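Long-range contacts in hypothetical protein (Legionella pneumophila subsp. pneumophila, PDB 4G2A), which is of unknown function but, as a two-domain protein with a DUF4424 region and a C-terminal YARHG domain, has been proposed to bind a nutrient: residues W44-N49 with H141-G146; R270-A275 with Q287-K292; V60-A65 with T129-L134. All coordinates share one frame; numbering follows the deposited sequence.

Contact 1 of 3, residues W44-N49 with H141-G146; sequences WHYNCN and HDYSTG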
loop_
_atom_site.group_PDB
_atom_site.type_symbol
_atom_site.label_atom_id
_atom_site.label_comp_id
_atom_site.label_asym_id
_atom_site.label_seq_id
_atom_site.Cartn_x
_atom_site.Cartn_y
_atom_site.Cartn_z
ATOM N N TRP A 44 4.022 5.815 -0.394
ATOM C CA TRP A 44 4.692 4.673 -0.983
ATOM C C TRP A 44 5.577 5.176 -2.118
ATOM O O TRP A 44 5.129 5.978 -2.948
ATOM C CB TRP A 44 3.694 3.624 -1.487
ATOM C CG TRP A 44 2.917 2.955 -0.398
ATOM C CD1 TRP A 44 1.625 3.200 -0.050
ATOM C CD2 TRP A 44 3.377 1.909 0.470
ATOM N NE1 TRP A 44 1.257 2.397 0.997
ATOM C CE2 TRP A 44 2.309 1.582 1.331
ATOM C CE3 TRP A 44 4.577 1.183 0.576
ATOM C CZ2 TRP A 44 2.399 0.560 2.285
ATOM C CZ3 TRP A 44 4.685 0.201 1.556
ATOM C CH2 TRP A 44 3.596 -0.120 2.378
ATOM N N HIS A 45 6.833 4.712 -2.136
ATOM C CA HIS A 45 7.824 5.040 -3.159
ATOM C C HIS A 45 8.096 3.797 -3.986
ATOM O O HIS A 45 8.520 2.775 -3.462
ATOM C CB HIS A 45 9.104 5.594 -2.516
ATOM C CG HIS A 45 10.144 6.032 -3.499
ATOM N ND1 HIS A 45 11.488 6.000 -3.180
ATOM C CD2 HIS A 45 10.009 6.480 -4.770
ATOM C CE1 HIS A 45 12.122 6.439 -4.254
ATOM N NE2 HIS A 45 11.271 6.737 -5.235
ATOM N N TYR A 46 7.825 3.892 -5.280
ATOM C CA TYR A 46 7.964 2.802 -6.237
ATOM C C TYR A 46 9.208 2.951 -7.082
ATOM O O TYR A 46 9.373 3.978 -7.748
ATOM C CB TYR A 46 6.739 2.750 -7.176
ATOM C CG TYR A 46 5.399 2.568 -6.499
ATOM C CD1 TYR A 46 4.807 3.611 -5.785
ATOM C CD2 TYR A 46 4.651 1.415 -6.698
ATOM C CE1 TYR A 46 3.549 3.465 -5.198
ATOM C CE2 TYR A 46 3.391 1.261 -6.127
ATOM C CZ TYR A 46 2.845 2.286 -5.371
ATOM O OH TYR A 46 1.605 2.113 -4.804
ATOM N N ASN A 47 10.095 1.937 -7.049
ATOM C CA ASN A 47 11.256 1.868 -7.936
ATOM C C ASN A 47 11.039 0.606 -8.758
ATOM O O ASN A 47 11.060 -0.500 -8.212
ATOM C CB ASN A 47 12.571 1.877 -7.189
ATOM C CG ASN A 47 12.875 3.167 -6.492
ATOM O OD1 ASN A 47 12.597 3.331 -5.304
ATOM N ND2 ASN A 47 13.575 4.057 -7.174
ATOM N N CYS A 48 10.692 0.772 -10.033
ATOM C CA CYS A 48 10.342 -0.363 -10.878
ATOM C C CYS A 48 11.262 -0.482 -12.060
ATOM O O CYS A 48 11.424 0.468 -12.803
ATOM C CB CYS A 48 8.891 -0.270 -11.341
ATOM S SG CYS A 48 7.709 0.181 -10.047
ATOM N N ASN A 49 11.785 -1.678 -12.282
ATOM C CA ASN A 49 12.597 -1.964 -13.434
ATOM C C ASN A 49 11.875 -2.998 -14.257
ATOM O O ASN A 49 11.171 -3.833 -13.698
ATOM C CB ASN A 49 14.032 -2.401 -13.066
ATOM C CG ASN A 49 14.968 -2.131 -14.222
ATOM O OD1 ASN A 49 15.449 -1.011 -14.401
ATOM N ND2 ASN A 49 15.175 -3.119 -15.089
ATOM N N HIS A 141 10.985 3.063 -13.814
ATOM C CA HIS A 141 10.000 3.958 -13.232
ATOM C C HIS A 141 10.415 4.340 -11.822
ATOM O O HIS A 141 10.963 3.524 -11.072
ATOM C CB HIS A 141 8.615 3.303 -13.183
ATOM C CG HIS A 141 7.920 3.188 -14.495
ATOM N ND1 HIS A 141 6.717 2.508 -14.611
ATOM C CD2 HIS A 141 8.280 3.643 -15.718
ATOM C CE1 HIS A 141 6.381 2.583 -15.886
ATOM N NE2 HIS A 141 7.294 3.256 -16.591
ATOM N N ASP A 142 10.149 5.588 -11.468
ATOM C CA ASP A 142 10.399 6.146 -10.143
ATOM C C ASP A 142 9.290 7.158 -9.925
ATOM O O ASP A 142 9.118 8.060 -10.741
ATOM C CB ASP A 142 11.817 6.757 -10.028
ATOM C CG ASP A 142 12.171 7.456 -8.724
ATOM O OD1 ASP A 142 11.322 7.482 -7.808
ATOM O OD2 ASP A 142 13.285 8.018 -8.635
ATOM N N TYR A 143 8.478 6.937 -8.894
ATOM C CA TYR A 143 7.355 7.797 -8.544
ATOM C C TYR A 143 6.888 7.465 -7.123
ATOM O O TYR A 143 7.344 6.489 -6.525
ATOM C CB TYR A 143 6.198 7.663 -9.566
ATOM C CG TYR A 143 5.691 6.247 -9.742
ATOM C CD1 TYR A 143 6.305 5.370 -10.635
ATOM C CD2 TYR A 143 4.559 5.802 -9.069
ATOM C CE1 TYR A 143 5.836 4.071 -10.809
ATOM C CE2 TYR A 143 4.069 4.516 -9.252
ATOM C CZ TYR A 143 4.719 3.648 -10.112
ATOM O OH TYR A 143 4.242 2.381 -10.289
ATOM N N SER A 144 5.965 8.282 -6.607
ATOM C CA SER A 144 5.354 8.117 -5.288
ATOM C C SER A 144 3.858 8.218 -5.394
ATOM O O SER A 144 3.342 8.753 -6.364
ATOM C CB SER A 144 5.867 9.187 -4.323
ATOM O OG SER A 144 7.251 8.996 -4.101
ATOM N N THR A 145 3.165 7.728 -4.381
ATOM C CA THR A 145 1.707 7.824 -4.233
ATOM C C THR A 145 1.451 8.114 -2.769
ATOM O O THR A 145 2.384 8.031 -1.962
ATOM C CB THR A 145 0.984 6.519 -4.689
ATOM O OG1 THR A 145 1.270 5.469 -3.767
ATOM C CG2 THR A 145 1.324 6.090 -6.112
ATOM N N GLY A 146 0.201 8.391 -2.431
ATOM C CA GLY A 146 -0.242 8.506 -1.051
ATOM C C GLY A 146 -0.504 7.102 -0.528
ATOM O O GLY A 146 -0.413 6.115 -1.282
#

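Contact 2 of 3, residues R270-A275 with Q287-K292; sequences RNTIYA and QEYFSK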
loop_
_atom_site.group_PDB
_atom_site.type_symbol
_atom_site.label_atom_id
_atom_site.label_comp_id
_atom_site.label_asym_id
_atom_site.label_seq_id
_atom_site.Cartn_x
_atom_site.Cartn_y
_atom_site.Cartn_z
ATOM N N ARG A 270 -7.457 -0.050 29.172
ATOM C CA ARG A 270 -7.103 1.299 29.596
ATOM C C ARG A 270 -5.678 1.651 29.201
ATOM O O ARG A 270 -5.427 2.760 28.727
ATOM C CB ARG A 270 -7.252 1.430 31.129
ATOM C CG ARG A 270 -6.682 2.734 31.716
ATOM C CD ARG A 270 -6.514 2.714 33.229
ATOM N NE ARG A 270 -7.760 2.428 33.941
ATOM C CZ ARG A 270 -8.759 3.294 34.119
ATOM N NH1 ARG A 270 -8.684 4.527 33.613
ATOM N NH2 ARG A 270 -9.847 2.930 34.786
ATOM N N ASN A 271 -4.741 0.736 29.464
ATOM C CA ASN A 271 -3.333 0.968 29.243
ATOM C C ASN A 271 -2.950 0.902 27.753
ATOM O O ASN A 271 -2.003 1.592 27.362
ATOM C CB ASN A 271 -2.524 0.039 30.117
ATOM C CG ASN A 271 -2.516 0.555 31.542
ATOM O OD1 ASN A 271 -1.806 1.506 31.865
ATOM N ND2 ASN A 271 -3.381 0.029 32.401
ATOM N N THR A 272 -3.768 0.201 26.910
ATOM C CA THR A 272 -3.611 0.100 25.451
ATOM C C THR A 272 -3.815 1.509 24.820
ATOM O O THR A 272 -3.197 1.824 23.789
ATOM C CB THR A 272 -4.600 -0.950 24.925
ATOM O OG1 THR A 272 -4.148 -2.226 25.349
ATOM C CG2 THR A 272 -4.752 -0.963 23.393
ATOM N N ILE A 273 -4.664 2.347 25.465
ATOM C CA ILE A 273 -4.989 3.712 25.034
ATOM C C ILE A 273 -3.698 4.553 25.004
ATOM O O ILE A 273 -3.513 5.341 24.077
ATOM C CB ILE A 273 -6.106 4.353 25.927
ATOM C CG1 ILE A 273 -7.441 3.584 25.784
ATOM C CG2 ILE A 273 -6.323 5.836 25.593
ATOM C CD1 ILE A 273 -8.498 3.870 26.850
ATOM N N TYR A 274 -2.787 4.303 25.972
ATOM C CA TYR A 274 -1.497 4.971 26.138
ATOM C C TYR A 274 -0.368 4.258 25.383
ATOM O O TYR A 274 0.542 4.926 24.902
ATOM C CB TYR A 274 -1.131 5.009 27.634
ATOM C CG TYR A 274 -2.147 5.701 28.508
ATOM C CD1 TYR A 274 -2.104 7.077 28.702
ATOM C CD2 TYR A 274 -3.101 4.971 29.212
ATOM C CE1 TYR A 274 -2.998 7.714 29.554
ATOM C CE2 TYR A 274 -4.034 5.606 30.033
ATOM C CZ TYR A 274 -3.976 6.980 30.203
ATOM O OH TYR A 274 -4.865 7.633 31.023
ATOM N N ALA A 275 -0.406 2.898 25.333
ATOM C CA ALA A 275 0.572 2.007 24.669
ATOM C C ALA A 275 0.602 2.250 23.169
ATOM O O ALA A 275 1.610 1.995 22.513
ATOM C CB ALA A 275 0.232 0.562 24.951
ATOM N N GLN A 287 4.278 -4.407 31.334
ATOM C CA GLN A 287 5.590 -4.471 30.670
ATOM C C GLN A 287 5.647 -5.684 29.755
ATOM O O GLN A 287 5.877 -5.535 28.555
ATOM C CB GLN A 287 6.667 -4.583 31.755
ATOM C CG GLN A 287 7.965 -3.834 31.530
ATOM C CD GLN A 287 8.718 -3.752 32.850
ATOM O OE1 GLN A 287 9.036 -4.769 33.485
ATOM N NE2 GLN A 287 8.984 -2.541 33.323
ATOM N N GLU A 288 5.356 -6.876 30.334
ATOM C CA GLU A 288 5.332 -8.186 29.694
ATOM C C GLU A 288 4.223 -8.307 28.636
ATOM O O GLU A 288 4.461 -8.938 27.597
ATOM C CB GLU A 288 5.160 -9.294 30.742
ATOM C CG GLU A 288 5.778 -10.611 30.299
ATOM C CD GLU A 288 5.114 -11.872 30.820
ATOM O OE1 GLU A 288 4.845 -11.950 32.041
ATOM O OE2 GLU A 288 4.909 -12.805 30.011
ATOM N N TYR A 289 3.014 -7.747 28.918
ATOM C CA TYR A 289 1.852 -7.777 28.024
ATOM C C TYR A 289 2.103 -7.009 26.715
ATOM O O TYR A 289 1.852 -7.547 25.640
ATOM C CB TYR A 289 0.613 -7.224 28.737
ATOM C CG TYR A 289 -0.634 -7.121 27.884
ATOM C CD1 TYR A 289 -1.473 -8.215 27.708
ATOM C CD2 TYR A 289 -1.040 -5.899 27.349
ATOM C CE1 TYR A 289 -2.633 -8.120 26.944
ATOM C CE2 TYR A 289 -2.209 -5.788 26.598
ATOM C CZ TYR A 289 -3.013 -6.897 26.416
ATOM O OH TYR A 289 -4.176 -6.793 25.699
ATOM N N PHE A 290 2.577 -5.765 26.803
ATOM C CA PHE A 290 2.831 -4.961 25.609
ATOM C C PHE A 290 4.132 -5.369 24.910
ATOM O O PHE A 290 4.262 -5.141 23.707
ATOM C CB PHE A 290 2.803 -3.458 25.924
ATOM C CG PHE A 290 1.430 -3.008 26.367
ATOM C CD1 PHE A 290 0.361 -3.003 25.475
ATOM C CD2 PHE A 290 1.189 -2.664 27.690
ATOM C CE1 PHE A 290 -0.915 -2.632 25.896
ATOM C CE2 PHE A 290 -0.088 -2.294 28.111
ATOM C CZ PHE A 290 -1.127 -2.265 27.211
ATOM N N SER A 291 5.070 -6.019 25.629
ATOM C CA SER A 291 6.295 -6.506 24.989
ATOM C C SER A 291 5.940 -7.526 23.902
ATOM O O SER A 291 6.593 -7.559 22.865
ATOM C CB SER A 291 7.234 -7.134 26.013
ATOM O OG SER A 291 6.855 -8.455 26.365
ATOM N N LYS A 292 4.873 -8.317 24.133
ATOM C CA LYS A 292 4.397 -9.367 23.238
ATOM C C LYS A 292 3.406 -8.854 22.171
ATOM O O LYS A 292 2.939 -9.655 21.363
ATOM C CB LYS A 292 3.772 -10.518 24.051
ATOM C CG LYS A 292 4.794 -11.273 24.914
ATOM C CD LYS A 292 4.236 -12.542 25.567
ATOM C CE LYS A 292 3.683 -12.310 26.956
ATOM N NZ LYS A 292 3.538 -13.581 27.720
HETATM O O HOH W 1 -5.043 -4.432 24.303
#

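Contact 3 of 3, residues V60-A65 with T129-L134; sequences VTISMA and TTFPPL. With SO4 (sulfate ion), chain B.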
loop_
_atom_site.group_PDB
_atom_site.type_symbol
_atom_site.label_atom_id
_atom_site.label_comp_id
_atom_site.label_asym_id
_atom_site.label_seq_id
_atom_site.Cartn_x
_atom_site.Cartn_y
_atom_site.Cartn_z
ATOM N N VAL A 60 11.847 -1.756 -34.319
ATOM C CA VAL A 60 10.463 -1.405 -34.038
ATOM C C VAL A 60 10.441 -0.198 -33.118
ATOM O O VAL A 60 11.257 -0.102 -32.198
ATOM C CB VAL A 60 9.598 -2.577 -33.483
ATOM C CG1 VAL A 60 9.337 -3.643 -34.541
ATOM C CG2 VAL A 60 10.207 -3.200 -32.249
ATOM N N THR A 61 9.528 0.734 -33.393
ATOM C CA THR A 61 9.306 1.941 -32.596
ATOM C C THR A 61 7.887 1.862 -32.071
ATOM O O THR A 61 6.937 1.754 -32.854
ATOM C CB THR A 61 9.594 3.229 -33.401
ATOM O OG1 THR A 61 10.939 3.189 -33.892
ATOM C CG2 THR A 61 9.398 4.495 -32.570
ATOM N N ILE A 62 7.750 1.848 -30.745
ATOM C CA ILE A 62 6.443 1.753 -30.095
ATOM C C ILE A 62 6.291 2.855 -29.040
ATOM O O ILE A 62 7.269 3.371 -28.494
ATOM C CB ILE A 62 6.145 0.336 -29.481
ATOM C CG1 ILE A 62 6.932 0.055 -28.177
ATOM C CG2 ILE A 62 6.280 -0.812 -30.491
ATOM C CD1 ILE A 62 6.125 -0.668 -27.114
ATOM N N SER A 63 5.051 3.203 -28.771
ATOM C CA SER A 63 4.692 4.148 -27.743
ATOM C C SER A 63 4.245 3.332 -26.508
ATOM O O SER A 63 3.448 2.391 -26.622
ATOM C CB SER A 63 3.603 5.093 -28.252
ATOM O OG SER A 63 3.400 6.189 -27.373
HETATM N N MSE A 64 4.850 3.617 -25.362
HETATM C CA MSE A 64 4.531 2.965 -24.098
HETATM C C MSE A 64 3.789 3.934 -23.236
HETATM O O MSE A 64 4.051 5.134 -23.314
HETATM C CB MSE A 64 5.793 2.512 -23.377
HETATM C CG MSE A 64 6.394 1.258 -23.914
HETATM SE SE MSE A 64 7.636 0.547 -22.599
HETATM C CE MSE A 64 8.502 -0.754 -23.772
ATOM N N ALA A 65 2.896 3.423 -22.373
ATOM C CA ALA A 65 2.122 4.269 -21.478
ATOM C C ALA A 65 2.109 3.740 -20.065
ATOM O O ALA A 65 2.025 2.519 -19.862
ATOM C CB ALA A 65 0.698 4.393 -21.986
ATOM N N THR A 129 9.755 4.272 -27.443
ATOM C CA THR A 129 10.798 3.267 -27.214
ATOM C C THR A 129 11.142 2.631 -28.570
ATOM O O THR A 129 10.261 2.092 -29.240
ATOM C CB THR A 129 10.394 2.215 -26.159
ATOM O OG1 THR A 129 9.394 1.364 -26.706
ATOM C CG2 THR A 129 9.886 2.817 -24.867
ATOM N N THR A 130 12.410 2.734 -28.977
ATOM C CA THR A 130 12.893 2.141 -30.217
ATOM C C THR A 130 13.679 0.892 -29.856
ATOM O O THR A 130 14.562 0.916 -28.991
ATOM C CB THR A 130 13.698 3.145 -31.080
ATOM O OG1 THR A 130 12.864 4.272 -31.376
ATOM C CG2 THR A 130 14.156 2.541 -32.403
ATOM N N PHE A 131 13.324 -0.207 -30.501
ATOM C CA PHE A 131 14.006 -1.460 -30.314
ATOM C C PHE A 131 14.723 -1.866 -31.594
ATOM O O PHE A 131 14.040 -2.218 -32.568
ATOM C CB PHE A 131 13.043 -2.590 -29.915
ATOM C CG PHE A 131 12.291 -2.512 -28.612
ATOM C CD1 PHE A 131 11.231 -1.625 -28.455
ATOM C CD2 PHE A 131 12.533 -3.436 -27.598
ATOM C CE1 PHE A 131 10.497 -1.596 -27.272
ATOM C CE2 PHE A 131 11.780 -3.422 -26.428
ATOM C CZ PHE A 131 10.783 -2.487 -26.262
ATOM N N PRO A 132 16.086 -1.905 -31.583
ATOM C CA PRO A 132 16.833 -2.481 -32.718
ATOM C C PRO A 132 16.435 -3.962 -32.972
ATOM O O PRO A 132 15.764 -4.556 -32.117
ATOM C CB PRO A 132 18.304 -2.394 -32.241
ATOM C CG PRO A 132 18.313 -1.362 -31.181
ATOM C CD PRO A 132 17.000 -1.521 -30.487
ATOM N N PRO A 133 16.843 -4.608 -34.094
ATOM C CA PRO A 133 16.452 -6.024 -34.310
ATOM C C PRO A 133 16.862 -6.972 -33.172
ATOM O O PRO A 133 18.021 -6.986 -32.749
ATOM C CB PRO A 133 17.177 -6.395 -35.616
ATOM C CG PRO A 133 17.346 -5.102 -36.328
ATOM C CD PRO A 133 17.612 -4.088 -35.244
ATOM N N LEU A 134 15.880 -7.742 -32.665
ATOM C CA LEU A 134 15.961 -8.751 -31.590
ATOM C C LEU A 134 16.537 -8.218 -30.240
ATOM O O LEU A 134 16.929 -9.010 -29.370
ATOM C CB LEU A 134 16.753 -9.995 -32.064
ATOM C CG LEU A 134 16.054 -10.866 -33.123
ATOM C CD1 LEU A 134 16.980 -11.947 -33.636
ATOM C CD2 LEU A 134 14.730 -11.475 -32.589
HETATM S S SO4 B . 2.484 2.727 -31.339
HETATM O O1 SO4 B . 1.386 3.686 -31.187
HETATM O O2 SO4 B . 2.053 1.576 -32.136
HETATM O O3 SO4 B . 3.617 3.377 -32.005
HETATM O O4 SO4 B . 2.886 2.267 -30.022
#

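Contact 1 of 3, residues W44-N49 with H141-G146
Trp44, Tyr46 and Cys48 pair with Thr145, Tyr143 and His141 as the hydrogen-bonded pairs of an antiparallel ladder, the two strand axes 4.8 Å apart. Each pair is closed by two backbone bonds; the shortest, His141 N to Cys48 O, measures 2.8 Å. A side-chain bond adds to this on the partly exposed face, where His45 NE2 donates to Asp142 OD1 over 2.7 Å. The acceptor lies in the imidazole plane, but the ring comes to it from above the carboxylate plane. With CG anti to the backbone N (chi1 -177°), His45 reaches diagonally past Ser144 to this carboxylate, and Asn47 OD1 lies over a face of its ring.

The other face is buried and largely aromatic. Tyr46 and Tyr143 have nearly parallel planes (11°) but are so offset that little of one ring lies over the other. Tyr46 CB makes a CH-pi contact over the Tyr143 face, 3.9 Å from the ring centroid. Thr145 OG1 lies at the edge of the Tyr46 ring and donates to Gly146 O (3.1 Å). Tyr159, on strand 155-160, packs against Tyr46, Cys48 and Tyr143.

The two faces thus differ sharply in chemistry: one buried and largely aromatic, the other polar, where the carboxylate would probably stabilise a protonated His45.

Contact 2 of 3, residues R270-A275 with Q287-K292
Phe290 carries this contact, its ring reaching from helix 284-291 to the side of helix 263-275 between Asn271, Thr272 and Ala275. The Ala275 methyl lies over one face, CB 3.7 Å from the ring centroid and displaced toward the rim, in a CH-pi contact. Tyr289 CD2 lies over the centre of the opposite face, which holds the phenyl between two neighbours. Thr272 meets the ring at its edge, OG1 standing 3.3 Å from Phe290 CE1 and near the ring plane. On the other side of the ring tip, Asn271 CB is 3.9 Å from Phe290 CE2, while Asn271 ND2 donates to Arg267 O.

The Thr272 hydroxyl lies beside the backbone N (chi1 -71°), where it bonds to Phe268 O one helical turn earlier. It also accepts a hydrogen bond from a water 2.6 Å from OG1, and that water lies 2.9 Å from Tyr289 OH. Outside the pair, Phe281 stacks on Phe290 and Phe268 on Tyr289.

With the segment axes 11.6 Å apart and no direct hydrogen bond between the segments, this junction within the YARHG domain depends on one inserted aromatic ring, supplemented by a single water-mediated polar link.

Contact 3 of 3, residues V60-A65 with T129-L134
Val60 and Phe131, and beyond them Ile62 and Thr129, form two hydrogen-bonded pairs of an antiparallel ladder with axes 4.7 Å apart. All four backbone bonds are short; Phe131 N reaches Val60 O over 2.7 Å and almost straight, at 179°. Between these pairs Thr61 faces Thr130 as a non-hydrogen-bonded pair, their OG1 atoms joined by a weak bond of 3.3 Å on the exposed side.

On the other face, Thr129 OG1 lies between the backbone N and the carbonyl carbon (chi1 71°). This turns it toward the neighbouring strand, 3.2 Å from Ile62 CG1, and OG1 donates a weak bond to Ile62 O, which also accepts from Thr129 N. At the Val60 pair, Val60 CG2 touches Phe131 CB at 3.7 Å, and Ile62 CG1 approaches Phe131 CE1. Selenomethionine Met64 extends across at about a right angle to Phe131, carrying its terminal methyl to the ring edge, Met64 CE 3.8 Å from Phe131 CZ.

Further out, Phe52 of strand 43-54 packs against both Met64 and Phe131, while Ile139 of strand 136-150 touches Met64 and Thr129. Ser63 N donates to O4 of a sulfate, probably from the crystallisation liquor, at 2.7 Å; Ser17 OG also hydrogen-bonds the ion. After Phe131 the chain leaves the ladder through Pro132 and Pro133. The exposed Thr61-Thr130 pair on one face, and Val60, Ile62, Thr129 and Phe131 on the other, fit an amphipathic antiparallel ladder, here joining strands 60-68 and 123-131, with Phe131 and Met64 packed on side chains of strands 43-54 and 136-150.

In the fold
Contacts 1 and 3 belong to the beta-rich part of the chain and contact 2 to the helical YARHG part. Strands 43-54 and 60-68 are consecutive, as are 123-131 and 136-150, so in chain order contact 3 joins the inner two of these four strands and contact 1 the outer two. Their centres lie 23 Å apart, with nearest atoms about 6 Å apart and no touch. Contact 2 follows both along the chain, its centre 35 Å from that of contact 1 and 57 Å from that of contact 3; contacts 2 and 3 lie on opposite sides of the chain's centre. The separation matches an elongated two-domain protein, with a strand-built body and a helical C-terminal end.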